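Local atomic coordinates of cytochrome c552 (Thermochromatium tepidum, PDB entry 5ZE8), a protein that carries five c-type hemes in one chain and probably shuttles electrons at low potential in a purple sulfur photosynthetic bacterium. Residues K324-D329 and L335-A340. Residues are numbered along the deposited sequence; the frame is centred on the assembly and turned at random.
Sequences KLTAYD and LWQNAA
Ala327 and Trp336 form a hydrogen-bonded pair in the antiparallel beta hairpin of strands 320-328 and 334-337, Ala327 N reaching Trp336 O at 2.9 Å. A classic beta bulge distorts the next step: Leu335 and Trp336 both face Ala327, whose O takes a bond of 2.8 Å from Leu335 N and a weak one from Trp336 N. Beyond the Thr326-Gln337 pair, Asn338 N still bonds to Leu325 O (3.0 Å), but its side chain, not its backbone O, receives Leu325 N. CB lies near Leu325 O; CG sits between its own backbone N and carbonyl carbon (chi1 64°), and this, with chi2 at -50°, places OD1 at Leu325 N. There OD1 accepts Leu325 N at 2.8 Å in an almost straight bond (179°), the donor standing well above the carbonyl plane, and also a water that bridges to Thr326 OG1. ND2 donates hydrogen bonds to Leu323 O and Asp347 OD2. Replacing Asn338 by alanine removes the amide and would probably leave Leu325 N without its acceptor on this strand. On the opposite face of the sheet from Thr326 and Gln337, the indole of Trp336 crosses Leu325 at a slant, with Leu325 CG in plane at the ring edge, 4.0 Å from CZ3.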
loop_
_atom_site.group_PDB
_atom_site.type_symbol
_atom_site.label_atom_id
_atom_site.label_comp_id
_atom_site.label_asym_id
_atom_site.label_seq_id
_atom_site.Cartn_x
_atom_site.Cartn_y
_atom_site.Cartn_z
ATOM N N LYS A 324 -22.167 -6.334 1.974
ATOM C CA LYS A 324 -23.321 -6.923 2.661
ATOM C C LYS A 324 -24.538 -6.042 2.408
ATOM O O LYS A 324 -24.513 -4.895 2.740
ATOM C CB LYS A 324 -23.066 -6.993 4.121
ATOM C CG LYS A 324 -21.950 -7.905 4.497
ATOM C CD LYS A 324 -22.344 -9.393 4.411
ATOM C CE LYS A 324 -23.276 -9.870 5.523
ATOM N NZ LYS A 324 -22.713 -9.709 6.859
ATOM N N LEU A 325 -25.588 -6.629 1.893
ATOM C CA LEU A 325 -26.835 -5.959 1.631
ATOM C C LEU A 325 -27.924 -6.723 2.375
ATOM O O LEU A 325 -28.087 -7.930 2.212
ATOM C CB LEU A 325 -27.207 -5.888 0.155
ATOM C CG LEU A 325 -28.406 -5.091 -0.346
ATOM C CD1 LEU A 325 -28.107 -3.613 -0.036
ATOM C CD2 LEU A 325 -28.643 -5.311 -1.834
ATOM N N THR A 326 -28.665 -5.981 3.188
ATOM C CA THR A 326 -29.561 -6.641 4.165
ATOM C C THR A 326 -30.878 -5.870 4.171
ATOM O O THR A 326 -30.884 -4.689 4.193
ATOM C CB THR A 326 -28.964 -6.681 5.567
ATOM O OG1 THR A 326 -27.619 -7.222 5.592
ATOM C CG2 THR A 326 -29.811 -7.518 6.546
ATOM N N ALA A 327 -32.009 -6.601 4.237
ATOM C CA ALA A 327 -33.334 -5.992 4.333
ATOM C C ALA A 327 -33.922 -6.360 5.681
ATOM O O ALA A 327 -33.776 -7.497 6.160
ATOM C CB ALA A 327 -34.253 -6.461 3.261
ATOM N N TYR A 328 -34.490 -5.371 6.342
ATOM C CA TYR A 328 -34.985 -5.542 7.743
ATOM C C TYR A 328 -36.489 -5.181 7.811
ATOM O O TYR A 328 -36.922 -4.298 7.060
ATOM C CB TYR A 328 -34.282 -4.580 8.707
ATOM C CG TYR A 328 -32.783 -4.789 8.766
ATOM C CD1 TYR A 328 -31.945 -4.122 7.865
ATOM C CD2 TYR A 328 -32.196 -5.628 9.706
ATOM C CE1 TYR A 328 -30.557 -4.321 7.931
ATOM C CE2 TYR A 328 -30.814 -5.804 9.785
ATOM C CZ TYR A 328 -30.032 -5.134 8.889
ATOM O OH TYR A 328 -28.656 -5.326 9.007
ATOM N N ASP A 329 -37.211 -5.835 8.771
ATOM C CA ASP A 329 -38.503 -5.399 9.108
ATOM C C ASP A 329 -38.421 -4.180 10.031
ATOM O O ASP A 329 -37.334 -3.736 10.499
ATOM C CB ASP A 329 -39.402 -6.569 9.656
ATOM C CG ASP A 329 -39.078 -7.001 11.053
ATOM O OD1 ASP A 329 -38.441 -6.289 11.843
ATOM O OD2 ASP A 329 -39.567 -8.145 11.385
ATOM N N LEU A 335 -34.887 -9.843 7.292
ATOM C CA LEU A 335 -35.711 -10.582 6.385
ATOM C C LEU A 335 -34.997 -11.236 5.207
ATOM O O LEU A 335 -35.444 -12.233 4.613
ATOM C CB LEU A 335 -36.829 -9.680 5.899
ATOM C CG LEU A 335 -37.733 -9.067 6.960
ATOM C CD1 LEU A 335 -38.692 -8.191 6.233
ATOM C CD2 LEU A 335 -38.465 -10.109 7.761
ATOM N N TRP A 336 -33.909 -10.615 4.767
ATOM C CA TRP A 336 -33.193 -11.083 3.584
ATOM C C TRP A 336 -31.795 -10.577 3.626
ATOM O O TRP A 336 -31.570 -9.486 4.157
ATOM C CB TRP A 336 -33.869 -10.493 2.326
ATOM C CG TRP A 336 -33.218 -10.827 1.036
ATOM C CD1 TRP A 336 -33.483 -11.874 0.208
ATOM C CD2 TRP A 336 -32.141 -10.098 0.408
ATOM N NE1 TRP A 336 -32.697 -11.802 -0.926
ATOM C CE2 TRP A 336 -31.842 -10.746 -0.802
ATOM C CE3 TRP A 336 -31.450 -8.929 0.738
ATOM C CZ2 TRP A 336 -30.875 -10.300 -1.681
ATOM C CZ3 TRP A 336 -30.476 -8.495 -0.155
ATOM C CH2 TRP A 336 -30.168 -9.211 -1.311
ATOM N N GLN A 337 -30.859 -11.326 3.058
ATOM C CA GLN A 337 -29.457 -10.898 3.007
ATOM C C GLN A 337 -28.852 -11.436 1.757
ATOM O O GLN A 337 -29.121 -12.581 1.357
ATOM C CB GLN A 337 -28.663 -11.523 4.116
ATOM C CG GLN A 337 -28.801 -10.861 5.412
ATOM C CD GLN A 337 -27.959 -11.463 6.526
ATOM O OE1 GLN A 337 -28.276 -11.244 7.688
ATOM N NE2 GLN A 337 -26.833 -12.119 6.191
ATOM N N ASN A 338 -27.926 -10.725 1.162
ATOM C CA ASN A 338 -27.315 -11.199 -0.087
ATOM C C ASN A 338 -26.444 -12.416 0.184
ATOM O O ASN A 338 -26.263 -13.275 -0.730
ATOM C CB ASN A 338 -26.443 -10.091 -0.773
ATOM C CG ASN A 338 -25.239 -9.678 0.047
ATOM O OD1 ASN A 338 -25.352 -9.367 1.253
ATOM N ND2 ASN A 338 -24.020 -9.678 -0.611
ATOM N N ALA A 339 -25.862 -12.457 1.351
ATOM C CA ALA A 339 -24.875 -13.408 1.726
ATOM C C ALA A 339 -25.148 -13.683 3.134
ATOM O O ALA A 339 -25.125 -12.777 4.004
ATOM C CB ALA A 339 -23.458 -12.863 1.553
ATOM N N ALA A 340 -25.456 -14.961 3.370
ATOM C CA ALA A 340 -25.777 -15.421 4.687
ATOM C C ALA A 340 -24.601 -15.219 5.590
ATOM O O ALA A 340 -24.763 -14.585 6.626
ATOM C CB ALA A 340 -26.220 -16.870 4.687
HETATM O O HOH W 1 -24.373 -11.855 7.801
HETATM O O HOH W 2 -26.005 -9.179 4.167
#